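PDB 3HAZ: proline dehydrogenase from Bradyrhizobium japonicum USDA 110, which probably oxidises proline to glutamate in two steps, joining an FAD-dependent proline dehydrogenase and an NAD-dependent aldehyde dehydrogenase in one chain. Local coordinates for residues Leu645-Arg650 against Arg976-Gln981. Residues are numbered along the deposited sequence; the frame is centred on the assembly and turned at random.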
loop_
_atom_site.group_PDB
_atom_site.type_symbol
_atom_site.label_atom_id
_atom_site.label_comp_id
_atom_site.label_asym_id
_atom_site.label_seq_id
_atom_site.Cartn_x
_atom_site.Cartn_y
_atom_site.Cartn_z
ATOM N N LEU A 645 -2.783 2.693 29.438
ATOM C CA LEU A 645 -1.550 2.872 30.201
ATOM C C LEU A 645 -0.967 4.266 29.958
ATOM O O LEU A 645 -0.801 4.697 28.810
ATOM C CB LEU A 645 -0.524 1.800 29.809
ATOM C CG LEU A 645 0.817 1.748 30.553
ATOM C CD1 LEU A 645 0.627 1.460 32.042
ATOM C CD2 LEU A 645 1.731 0.699 29.927
ATOM N N THR A 646 -0.671 4.976 31.041
ATOM C CA THR A 646 -0.077 6.304 30.932
ATOM C C THR A 646 1.194 6.381 31.771
ATOM O O THR A 646 1.455 5.505 32.595
ATOM C CB THR A 646 -1.063 7.414 31.373
ATOM O OG1 THR A 646 -1.575 7.111 32.671
ATOM C CG2 THR A 646 -2.235 7.518 30.407
ATOM N N MET A 647 1.976 7.431 31.547
ATOM C CA MET A 647 3.206 7.671 32.292
ATOM C C MET A 647 3.167 9.076 32.858
ATOM O O MET A 647 3.056 10.052 32.118
ATOM C CB MET A 647 4.412 7.558 31.372
ATOM C CG MET A 647 4.388 6.343 30.489
ATOM S SD MET A 647 5.212 4.979 31.294
ATOM C CE MET A 647 6.903 5.488 31.027
ATOM N N ARG A 648 3.282 9.185 34.170
ATOM C CA ARG A 648 3.154 10.475 34.815
ATOM C C ARG A 648 4.458 10.831 35.507
ATOM O O ARG A 648 5.243 9.949 35.852
ATOM C CB ARG A 648 1.996 10.436 35.816
ATOM C CG ARG A 648 0.713 9.857 35.232
ATOM C CD ARG A 648 -0.422 9.793 36.255
ATOM N NE ARG A 648 -0.583 11.050 36.979
ATOM C CZ ARG A 648 -1.742 11.511 37.445
ATOM N NH1 ARG A 648 -1.772 12.668 38.094
ATOM N NH2 ARG A 648 -2.868 10.826 37.258
ATOM N N GLY A 649 4.697 12.124 35.704
ATOM C CA GLY A 649 5.864 12.545 36.459
ATOM C C GLY A 649 5.817 11.924 37.845
ATOM O O GLY A 649 4.750 11.550 38.320
ATOM N N ARG A 650 6.968 11.807 38.494
ATOM C CA ARG A 650 7.041 11.154 39.798
ATOM C C ARG A 650 6.885 12.143 40.945
ATOM O O ARG A 650 6.317 11.807 41.982
ATOM C CB ARG A 650 8.375 10.414 39.951
ATOM C CG ARG A 650 8.473 9.130 39.149
ATOM C CD ARG A 650 9.809 8.429 39.380
ATOM N NE ARG A 650 9.776 7.060 38.872
ATOM C CZ ARG A 650 9.294 6.026 39.555
ATOM N NH1 ARG A 650 8.824 6.203 40.781
ATOM N NH2 ARG A 650 9.289 4.814 39.017
ATOM N N ARG A 976 12.386 6.021 33.070
ATOM C CA ARG A 976 12.857 5.909 34.449
ATOM C C ARG A 976 12.460 7.111 35.316
ATOM O O ARG A 976 12.363 6.990 36.540
ATOM C CB ARG A 976 14.373 5.723 34.480
ATOM C CG ARG A 976 14.897 5.191 35.795
ATOM C CD ARG A 976 14.583 3.713 35.943
ATOM N NE ARG A 976 15.162 3.188 37.173
ATOM C CZ ARG A 976 14.481 3.018 38.302
ATOM N NH1 ARG A 976 13.191 3.316 38.353
ATOM N NH2 ARG A 976 15.087 2.541 39.376
ATOM N N PHE A 977 12.232 8.264 34.684
ATOM C CA PHE A 977 11.867 9.480 35.417
ATOM C C PHE A 977 10.367 9.567 35.675
ATOM O O PHE A 977 9.891 10.514 36.310
ATOM C CB PHE A 977 12.311 10.734 34.661
ATOM C CG PHE A 977 13.805 10.898 34.567
ATOM C CD1 PHE A 977 14.528 10.245 33.577
ATOM C CD2 PHE A 977 14.481 11.719 35.452
ATOM C CE1 PHE A 977 15.908 10.406 33.475
ATOM C CE2 PHE A 977 15.858 11.885 35.361
ATOM C CZ PHE A 977 16.572 11.225 34.368
ATOM N N ALA A 978 9.620 8.593 35.169
ATOM C CA ALA A 978 8.165 8.628 35.283
ATOM C C ALA A 978 7.619 7.402 36.001
ATOM O O ALA A 978 8.350 6.453 36.271
ATOM C CB ALA A 978 7.523 8.767 33.905
ATOM N N THR A 979 6.325 7.437 36.309
ATOM C CA THR A 979 5.660 6.302 36.918
ATOM C C THR A 979 4.472 5.903 36.052
ATOM O O THR A 979 3.839 6.758 35.429
ATOM C CB THR A 979 5.201 6.629 38.371
ATOM O OG1 THR A 979 4.737 5.440 39.015
ATOM C CG2 THR A 979 4.090 7.670 38.377
ATOM N N GLU A 980 4.178 4.606 36.003
ATOM C CA GLU A 980 3.061 4.101 35.204
ATOM C C GLU A 980 1.716 4.213 35.921
ATOM O O GLU A 980 1.639 4.098 37.142
ATOM C CB GLU A 980 3.275 2.633 34.856
ATOM C CG GLU A 980 4.328 2.344 33.793
ATOM C CD GLU A 980 4.819 0.919 33.890
ATOM O OE1 GLU A 980 4.353 0.065 33.104
ATOM O OE2 GLU A 980 5.645 0.645 34.786
ATOM N N GLN A 981 0.654 4.390 35.144
ATOM C CA GLN A 981 -0.703 4.351 35.675
ATOM C C GLN A 981 -1.639 3.686 34.677
ATOM O O GLN A 981 -1.725 4.099 33.521
ATOM C CB GLN A 981 -1.211 5.754 36.007
ATOM C CG GLN A 981 -2.607 5.766 36.623
ATOM C CD GLN A 981 -2.972 7.117 37.198
ATOM O OE1 GLN A 981 -3.272 8.054 36.459
ATOM N NE2 GLN A 981 -2.953 7.225 38.527
HETATM O O HOH W 1 -3.921 5.663 32.248
#
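The carbonyl oxygen Gln981 O takes two hydrogen bonds: one from Thr646 N at 2.8 Å, the other from a water at 3.0 Å. The same water is hydrogen-bonded to Thr646 OG1, which sits between the backbone N and the carbonyl carbon (chi1 53°) and lies 3.1 Å from Gln981 O. Strands 641-656 and 978-986 run antiparallel here, and Thr646 with Gln981 and Arg648 with Thr979 are hydrogen-bonded pairs. On the face shared by these four residues, Arg648 bends at chi3 (48°) and crosses Gln981. Its NH2 donates a hydrogen bond of 2.9 Å to Gln981 OE1, which lies at the guanidinium edge, while the amide plane stands nearly perpendicular. On the other face, Met647 SD lies alongside Glu980 CG at 3.7 Å. Arg648 also donates to Ile932 O and Asp933 O of the second subunit, and Gln981 NE2 to Val937 O there. A leucine in place of Arg648 would probably leave Gln981 OE1, and those Ile932 and Asp933 carbonyls, without their arginine donors. The polar ends thus tie this strand pair to the second subunit, consistent with the oligomerisation flap of aldehyde dehydrogenases.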